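Local structure of putative hydrolase (Agrobacterium vitis, 3LLC) at residues R122-L127 and T135-M140; G116-L121 and N196-G201. The protein probably hydrolyses acyl esters and thioesters, removing fatty acyl groups from proteins as an acyl-protein thioesterase of the alpha/beta hydrolase family. All coordinates share one frame; numbering follows the deposited sequence.

How the contacts relate
Helix 115-128 serves both contacts, illustrating how one helix of an alpha/beta hydrolase can be held by different chemistry along its length. Contact 1, on its C-terminal half, is apolar packing against strand 136-143 of the central sheet. Contact 2, on its N-terminal half, beginning at the last glycine of the probable nucleophile elbow, meets a loop 75 residues away and adds an indole hydrogen bond to its apolar pairs. All four touching residues of contact 2 are buried, against four of five in contact 1, where Val-137 is partly exposed; the centres lie about 12 Å apart. They also meet directly: Arg-122 NE probably hydrogen-bonds Asn-196 OD1 at 3.0 Å, and Met-140 packs on Leu-121.

Contact 1. Residues R122-L127 and T135-M140; sequences RLIQEL and TQVSGM. With EDO (1,2-ethanediol), chain E; EDO (1,2-ethanediol), chain C.
Ile-124, Val-137 and Leu-127 carry this contact, which is apolar on both sides. The CD1 methyl of Ile-124 presses against the branch point of Val-137, with both valine methyls close by: CD1 of Ile-124 comes within 3.3 Å of CB of Val-137, tighter than usual van der Waals contact. With CG1 anti to the backbone N (chi1 -169°), the isoleucine reaches out to the valine with one branch, while its other branch, CG2, lies 4.2 Å from SE of selenomethionine Met-140 in the conformer described. One turn later, Leu-127 meets Val-137 at about a right angle, CD1 of the leucine 3.7 Å from CG2 of the valine. An ethanediol (chain E), probably from the crystallisation liquor, lies beside these groups; its O1 accepts a hydrogen bond from Val-137 N at 2.8 Å, and its C1 approaches CD1 of Ile-124. The axes of the short helix and strand segments approach to 9.7 Å with their directions 140° apart, as expected where helix 115-128 forms the crossover between the parallel strands 107-113 and 136-143. Leu-110 of strand 107-113 touches Val-137 and Met-140, whereas Leu-97 and Leu-100 of helix 89-103 pack on Leu-127 from the neighbouring helix.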
ATOM      1  N   ARG A 122      -8.200   0.946  -3.069  1.00 20.52           N
ATOM      2  CA  ARG A 122      -9.252  -0.087  -2.944  1.00 19.50           C
ATOM      3  C   ARG A 122      -9.879  -0.091  -1.526  1.00 20.38           C
ATOM      4  O   ARG A 122     -11.100  -0.279  -1.371  1.00 19.20           O
ATOM      5  CB  ARG A 122      -8.716  -1.502  -3.274  1.00 19.15           C
ATOM      6  CG  ARG A 122      -8.466  -1.734  -4.804  1.00 18.85           C
ATOM      7  CD  ARG A 122      -9.780  -1.901  -5.605  1.00 18.44           C
ATOM      8  NE  ARG A 122     -10.555  -3.047  -5.156  1.00 19.96           N
ATOM      9  CZ  ARG A 122     -11.779  -3.004  -4.630  1.00 23.27           C
ATOM     10  NH1 ARG A 122     -12.452  -1.859  -4.507  1.00 23.27           N
ATOM     11  NH2 ARG A 122     -12.348  -4.125  -4.248  1.00 22.76           N
ATOM     12  N   LEU A 123      -9.047   0.097  -0.503  1.00 18.90           N
ATOM     13  CA  LEU A 123      -9.528   0.051   0.898  1.00 19.85           C
ATOM     14  C   LEU A 123     -10.543   1.141   1.147  1.00 19.55           C
ATOM     15  O   LEU A 123     -11.591   0.888   1.750  1.00 19.92           O
ATOM     16  CB  LEU A 123      -8.335   0.191   1.863  1.00 21.52           C
ATOM     17  CG  LEU A 123      -8.475   0.037   3.378  1.00 30.14           C
ATOM     18  CD1 LEU A 123      -9.190  -1.230   3.697  1.00 32.68           C
ATOM     19  CD2 LEU A 123      -7.068   0.033   4.016  1.00 29.41           C
ATOM     20  N   ILE A 124     -10.267   2.348   0.671  1.00 20.81           N
ATOM     21  CA  ILE A 124     -11.254   3.444   0.860  1.00 21.10           C
ATOM     22  C   ILE A 124     -12.582   3.150   0.158  1.00 21.37           C
ATOM     23  O   ILE A 124     -13.665   3.412   0.717  1.00 20.40           O
ATOM     24  CB  ILE A 124     -10.636   4.865   0.517  1.00 23.35           C
ATOM     25  CG1 ILE A 124     -11.553   6.000   0.974  1.00 35.97           C
ATOM     26  CG2 ILE A 124     -10.363   5.070  -0.985  1.00 26.21           C
ATOM     27  CD1 ILE A 124     -11.461   6.251   2.435  1.00 47.65           C
ATOM     28  N   GLN A 125     -12.512   2.534  -1.028  1.00 22.06           N
ATOM     29  CA  GLN A 125     -13.718   2.084  -1.744  1.00 21.08           C
ATOM     30  C   GLN A 125     -14.508   1.049  -0.961  1.00 21.51           C
ATOM     31  O   GLN A 125     -15.740   1.145  -0.881  1.00 20.08           O
ATOM     32  CB  GLN A 125     -13.396   1.539  -3.175  1.00 20.92           C
ATOM     33  CG  GLN A 125     -12.813   2.603  -4.104  1.00 23.38           C
ATOM     34  CD  GLN A 125     -12.437   2.062  -5.493  1.00 30.62           C
ATOM     35  OE1 GLN A 125     -12.078   0.876  -5.649  1.00 24.64           O
ATOM     36  NE2 GLN A 125     -12.584   2.911  -6.511  1.00 21.27           N
ATOM     37  N   GLU A 126     -13.817   0.094  -0.339  1.00 20.71           N
ATOM     38  CA  GLU A 126     -14.475  -0.962   0.460  0.50 20.33           C
ATOM     39  C   GLU A 126     -15.141  -0.361   1.706  1.00 20.61           C
ATOM     40  O   GLU A 126     -16.253  -0.723   2.063  1.00 21.50           O
ATOM     41  CB  GLU A 126     -13.469  -2.059   0.900  0.50 20.16           C
ATOM     42  CG  GLU A 126     -12.864  -2.906  -0.242  0.50 23.75           C
ATOM     43  CD  GLU A 126     -13.716  -4.128  -0.646  0.50 23.55           C
ATOM     44  OE1 GLU A 126     -13.637  -5.179   0.036  0.50 28.01           O
ATOM     45  OE2 GLU A 126     -14.422  -4.056  -1.680  0.50 27.55           O
ATOM     46  N   LEU A 127     -14.441   0.551   2.380  1.00 21.82           N
ATOM     47  CA  LEU A 127     -15.041   1.220   3.564  1.00 24.18           C
ATOM     48  C   LEU A 127     -16.253   2.072   3.187  1.00 24.62           C
ATOM     49  O   LEU A 127     -17.308   2.004   3.848  1.00 23.57           O
ATOM     50  CB  LEU A 127     -13.990   2.059   4.300  1.00 24.28           C
ATOM     51  CG  LEU A 127     -12.831   1.266   4.920  1.00 23.58           C
ATOM     52  CD1 LEU A 127     -11.714   2.209   5.431  1.00 25.81           C
ATOM     53  CD2 LEU A 127     -13.306   0.352   6.032  1.00 23.12           C
ATOM     54  N   THR A 135     -14.651   3.220  11.322  1.00 34.26           N
ATOM     55  CA  THR A 135     -13.436   3.925  10.914  1.00 31.57           C
ATOM     56  C   THR A 135     -13.621   4.888   9.731  1.00 27.76           C
ATOM     57  O   THR A 135     -13.910   4.464   8.618  1.00 26.86           O
ATOM     58  CB  THR A 135     -12.318   2.925  10.551  1.00 29.72           C
ATOM     59  OG1 THR A 135     -12.066   2.063  11.677  1.00 31.69           O
ATOM     60  CG2 THR A 135     -11.022   3.688  10.182  1.00 25.80           C
ATOM     61  N   GLN A 136     -13.425   6.183  10.001  1.00 28.21           N
ATOM     62  CA  GLN A 136     -13.403   7.213   8.969  0.50 27.08           C
ATOM     63  C   GLN A 136     -11.943   7.399   8.509  1.00 23.40           C
ATOM     64  O   GLN A 136     -11.066   7.530   9.338  1.00 23.47           O
ATOM     65  CB  GLN A 136     -13.929   8.544   9.515  0.50 26.96           C
ATOM     66  CG  GLN A 136     -15.141   8.477  10.479  0.50 30.73           C
ATOM     67  CD  GLN A 136     -16.295   7.598   9.983  0.50 32.66           C
ATOM     68  OE1 GLN A 136     -16.473   7.399   8.785  0.50 31.15           O
ATOM     69  NE2 GLN A 136     -17.085   7.078  10.921  0.50 27.36           N
ATOM     70  N   VAL A 137     -11.713   7.439   7.210  1.00 23.61           N
ATOM     71  CA  VAL A 137     -10.367   7.765   6.655  1.00 21.61           C
ATOM     72  C   VAL A 137     -10.279   9.286   6.507  1.00 23.71           C
ATOM     73  O   VAL A 137     -11.055   9.895   5.747  1.00 24.55           O
ATOM     74  CB  VAL A 137     -10.099   7.039   5.337  1.00 24.76           C
ATOM     75  CG1 VAL A 137      -8.768   7.540   4.671  1.00 20.31           C
ATOM     76  CG2 VAL A 137     -10.035   5.530   5.578  1.00 25.37           C
ATOM     77  N   SER A 138      -9.386   9.911   7.281  1.00 21.15           N
ATOM     78  CA  SER A 138      -9.270  11.371   7.309  1.00 20.69           C
ATOM     79  C   SER A 138      -8.230  11.939   6.352  1.00 18.93           C
ATOM     80  O   SER A 138      -8.220  13.152   6.134  1.00 20.54           O
ATOM     81  CB  SER A 138      -9.006  11.874   8.736  1.00 23.12           C
ATOM     82  OG  SER A 138      -7.870  11.252   9.287  1.00 27.02           O
ATOM     83  N   GLY A 139      -7.390  11.082   5.784  1.00 20.14           N
ATOM     84  CA  GLY A 139      -6.388  11.499   4.791  1.00 19.73           C
ATOM     85  C   GLY A 139      -5.583  10.327   4.268  1.00 21.02           C
ATOM     86  O   GLY A 139      -5.598   9.238   4.858  1.00 19.83           O
HETATM   87  N   MSE A 140      -4.873  10.554   3.156  1.00 19.71           N
HETATM   88  CA  MSE A 140      -4.077   9.498   2.521  0.50 19.31           C
HETATM   89  C   MSE A 140      -2.795  10.126   1.981  1.00 22.04           C
HETATM   90  O   MSE A 140      -2.820  11.180   1.326  1.00 22.83           O
HETATM   91  CB  MSE A 140      -4.853   8.789   1.384  0.50 19.58           C
HETATM   92  CG  MSE A 140      -6.174   8.071   1.799  0.50 16.42           C
HETATM   93 SE   MSE A 140      -7.219   7.515   0.212  0.38 26.54          SE
HETATM   94  CE  MSE A 140      -5.692   7.662  -1.023  0.50 10.21           C
TER
HETATM   95  C1  EDO E 273     -14.005   6.402   4.587  1.00 54.18           C
HETATM   96  O1  EDO E 273     -13.941   7.433   5.561  1.00 51.02           O
HETATM   97  C2  EDO E 273     -14.918   5.317   5.120  1.00 65.14           C
HETATM   98  O2  EDO E 273     -16.077   5.859   5.764  1.00 69.12           O
HETATM   99  C1  EDO C 271     -14.368   3.372 -10.518  1.00 48.61           C
HETATM  100  O1  EDO C 271     -13.824   2.969 -11.773  1.00 45.03           O
HETATM  101  C2  EDO C 271     -13.244   4.006  -9.732  1.00 42.38           C
HETATM  102  O2  EDO C 271     -12.400   2.967  -9.305  1.00 35.44           O

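Contact 2. Residues G116-L121 and N196-G201; sequences GGWIAL and NRVMAG. With EDO (1,2-ethanediol), chain C; EDO (1,2-ethanediol), chain D.
Helix 115-128 follows what is probably the nucleophile elbow of this alpha/beta hydrolase fold, and its first turns are tied to the loop between helix 187-195 and strand 209-214. Gly-116 is the last glycine of a GxSxG pattern consistent with that elbow; two residues on, Trp-118 makes the polar link to the loop. Its indole NE1 donates to the backbone carbonyl of Asn-196, with NE1 of Trp-118 2.9 Å from O of Asn-196 and an N-H...O angle of 164°. The oxygen lies nearly in the ring plane, so the indole presents its edge, but the donor stands above the carbonyl plane, 46° out of it. The bond satisfies a buried N-H with a main-chain acceptor. A chi1 of -171° swings the ring away from the backbone N and out to the loop.

The Asn-196 side chain crosses the indole at about a right angle, its CB 4.0 Å from Trp-118 NE1. Its amide is engaged elsewhere: OD1 accepts from Arg-122, and ND2 bonds Ser-90 OG and Asp-192 O. Phe-149 of helix 149-154 meets the indole ring at a steep angle.

Val-198 supplies the apolar half. Both methyls of Val-198 lie 4.3 Å from CD1 of Trp-118, and CG2 of Val-198 also reaches CD1 of Leu-121 at 4.4 Å. The loop backbone here is held by Asp-148, whose carboxylate accepts from Val-198 N and Met-199 N. On the carbonyl side, Val-198 O takes a hydrogen bond at 2.7 Å from O2 of the chain C ethanediol, a hydroxyl that also accepts one from Gln-125 NE2.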
ATOM      1  N   GLY A 116       1.175  -0.700  -2.173  1.00 22.35           N
ATOM      2  CA  GLY A 116       0.378  -0.319  -1.012  1.00 22.93           C
ATOM      3  C   GLY A 116      -0.542   0.877  -1.300  1.00 21.12           C
ATOM      4  O   GLY A 116      -1.584   1.037  -0.658  1.00 22.87           O
ATOM      5  N   GLY A 117      -0.150   1.728  -2.253  1.00 21.12           N
ATOM      6  CA  GLY A 117      -0.997   2.817  -2.760  1.00 23.37           C
ATOM      7  C   GLY A 117      -2.220   2.333  -3.511  1.00 23.22           C
ATOM      8  O   GLY A 117      -3.317   2.909  -3.388  1.00 23.82           O
ATOM      9  N   TRP A 118      -2.056   1.248  -4.275  1.00 22.77           N
ATOM     10  CA  TRP A 118      -3.211   0.589  -4.946  1.00 21.11           C
ATOM     11  C   TRP A 118      -4.151   0.036  -3.887  1.00 21.04           C
ATOM     12  O   TRP A 118      -5.375   0.229  -3.956  1.00 22.16           O
ATOM     13  CB  TRP A 118      -2.700  -0.569  -5.848  1.00 22.98           C
ATOM     14  CG  TRP A 118      -3.702  -1.227  -6.791  1.00 23.36           C
ATOM     15  CD1 TRP A 118      -5.024  -0.966  -6.920  1.00 21.74           C
ATOM     16  CD2 TRP A 118      -3.393  -2.236  -7.768  1.00 21.07           C
ATOM     17  NE1 TRP A 118      -5.575  -1.775  -7.907  1.00 22.63           N
ATOM     18  CE2 TRP A 118      -4.587  -2.562  -8.436  1.00 20.56           C
ATOM     19  CE3 TRP A 118      -2.221  -2.907  -8.124  1.00 19.73           C
ATOM     20  CZ2 TRP A 118      -4.643  -3.520  -9.461  1.00 21.03           C
ATOM     21  CZ3 TRP A 118      -2.271  -3.852  -9.125  1.00 18.86           C
ATOM     22  CH2 TRP A 118      -3.468  -4.158  -9.792  1.00 21.99           C
ATOM     23  N   ILE A 119      -3.581  -0.671  -2.914  1.00 22.12           N
ATOM     24  CA  ILE A 119      -4.405  -1.283  -1.872  0.50 21.42           C
ATOM     25  C   ILE A 119      -5.109  -0.182  -1.039  1.00 22.72           C
ATOM     26  O   ILE A 119      -6.286  -0.337  -0.705  1.00 22.76           O
ATOM     27  CB  ILE A 119      -3.591  -2.322  -1.030  0.50 21.72           C
ATOM     28  CG1 ILE A 119      -3.130  -3.477  -1.943  0.50 22.44           C
ATOM     29  CG2 ILE A 119      -4.417  -2.877   0.162  0.50 19.47           C
ATOM     30  CD1 ILE A 119      -2.145  -4.433  -1.287  0.50 16.31           C
ATOM     31  N   ALA A 120      -4.428   0.933  -0.767  1.00 21.75           N
ATOM     32  CA  ALA A 120      -5.062   2.074  -0.057  1.00 22.93           C
ATOM     33  C   ALA A 120      -6.294   2.600  -0.785  1.00 22.44           C
ATOM     34  O   ALA A 120      -7.338   2.860  -0.156  1.00 22.26           O
ATOM     35  CB  ALA A 120      -4.052   3.233   0.152  1.00 21.76           C
ATOM     36  N   LEU A 121      -6.179   2.753  -2.109  1.00 21.28           N
ATOM     37  CA  LEU A 121      -7.313   3.241  -2.950  1.00 21.45           C
ATOM     38  C   LEU A 121      -8.489   2.249  -2.951  1.00 22.54           C
ATOM     39  O   LEU A 121      -9.657   2.655  -2.813  1.00 23.08           O
ATOM     40  CB  LEU A 121      -6.794   3.535  -4.377  1.00 22.70           C
ATOM     41  CG  LEU A 121      -5.817   4.705  -4.507  1.00 24.36           C
ATOM     42  CD1 LEU A 121      -5.006   4.715  -5.829  1.00 21.47           C
ATOM     43  CD2 LEU A 121      -6.614   5.996  -4.334  1.00 22.04           C
ATOM     44  N   ASN A 196      -9.356  -5.709  -9.638  1.00 18.60           N
ATOM     45  CA  ASN A 196      -9.123  -4.568  -8.753  1.00 19.07           C
ATOM     46  C   ASN A 196      -8.746  -3.237  -9.448  1.00 19.22           C
ATOM     47  O   ASN A 196      -8.228  -2.290  -8.818  1.00 19.59           O
ATOM     48  CB  ASN A 196      -8.031  -4.959  -7.738  1.00 19.56           C
ATOM     49  CG  ASN A 196      -8.517  -5.978  -6.738  1.00 20.85           C
ATOM     50  OD1 ASN A 196      -9.173  -5.606  -5.757  1.00 21.20           O
ATOM     51  ND2 ASN A 196      -8.200  -7.288  -6.963  1.00 18.94           N
ATOM     52  N   ARG A 197      -9.007  -3.154 -10.757  1.00 18.65           N
ATOM     53  CA  ARG A 197      -8.590  -1.991 -11.517  1.00 19.11           C
ATOM     54  C   ARG A 197      -9.370  -0.766 -11.005  1.00 21.20           C
ATOM     55  O   ARG A 197     -10.616  -0.798 -10.958  1.00 21.23           O
ATOM     56  CB  ARG A 197      -8.838  -2.212 -13.013  1.00 18.09           C
ATOM     57  CG  ARG A 197      -8.135  -1.214 -13.945  1.00 17.21           C
ATOM     58  CD  ARG A 197      -8.360  -1.581 -15.418  1.00 20.05           C
ATOM     59  NE  ARG A 197      -7.375  -0.913 -16.275  1.00 18.07           N
ATOM     60  CZ  ARG A 197      -7.137  -1.221 -17.545  1.00 16.94           C
ATOM     61  NH1 ARG A 197      -7.829  -2.166 -18.167  1.00 17.34           N
ATOM     62  NH2 ARG A 197      -6.182  -0.557 -18.207  1.00 20.97           N
ATOM     63  N   VAL A 198      -8.651   0.272 -10.624  1.00 20.82           N
ATOM     64  CA  VAL A 198      -9.267   1.506 -10.049  1.00 21.45           C
ATOM     65  C   VAL A 198      -9.336   2.717 -10.978  1.00 24.35           C
ATOM     66  O   VAL A 198     -10.200   3.602 -10.769  1.00 22.59           O
ATOM     67  CB  VAL A 198      -8.629   1.901  -8.671  1.00 22.01           C
ATOM     68  CG1 VAL A 198      -8.842   0.803  -7.639  1.00 20.74           C
ATOM     69  CG2 VAL A 198      -7.125   2.274  -8.771  1.00 19.96           C
HETATM   70  N   MSE A 199      -8.473   2.781 -12.017  1.00 21.97           N
HETATM   71  CA  MSE A 199      -8.434   3.935 -12.920  1.00 22.78           C
HETATM   72  C   MSE A 199      -9.200   3.765 -14.243  1.00 20.89           C
HETATM   73  O   MSE A 199      -8.991   4.538 -15.172  1.00 21.89           O
HETATM   74  CB  MSE A 199      -6.973   4.389 -13.164  1.00 23.71           C
HETATM   75  CG  MSE A 199      -6.251   4.806 -11.873  1.00 21.96           C
HETATM   76 SE   MSE A 199      -4.494   5.653 -12.225  0.75 22.11          SE
HETATM   77  CE  MSE A 199      -3.683   4.055 -13.023  1.00 22.36           C
ATOM     78  N   ALA A 200     -10.087   2.778 -14.344  1.00 20.06           N
ATOM     79  CA  ALA A 200     -10.972   2.695 -15.504  1.00 19.88           C
ATOM     80  C   ALA A 200     -12.134   3.722 -15.370  1.00 21.86           C
ATOM     81  O   ALA A 200     -12.834   3.993 -16.331  1.00 21.83           O
ATOM     82  CB  ALA A 200     -11.530   1.254 -15.753  1.00 17.35           C
ATOM     83  N   GLY A 201     -12.313   4.285 -14.172  1.00 21.12           N
ATOM     84  CA  GLY A 201     -13.241   5.425 -13.972  1.00 22.21           C
ATOM     85  C   GLY A 201     -12.742   6.371 -12.890  1.00 22.48           C
ATOM     86  O   GLY A 201     -11.588   6.328 -12.540  1.00 22.20           O
TER
HETATM   87  C1  EDO C 271     -14.368   3.372 -10.518  1.00 48.61           C
HETATM   88  O1  EDO C 271     -13.824   2.969 -11.773  1.00 45.03           O
HETATM   89  C2  EDO C 271     -13.244   4.006  -9.732  1.00 42.38           C
HETATM   90  O2  EDO C 271     -12.400   2.967  -9.305  1.00 35.44           O
HETATM   91  C1  EDO D 272     -12.632  -2.586  -8.595  1.00 59.43           C
HETATM   92  O1  EDO D 272     -13.381  -3.523  -7.788  1.00 60.96           O
HETATM   93  C2  EDO D 272     -12.475  -1.253  -7.882  1.00 52.06           C
HETATM   94  O2  EDO D 272     -13.003  -0.180  -8.660  1.00 56.39           O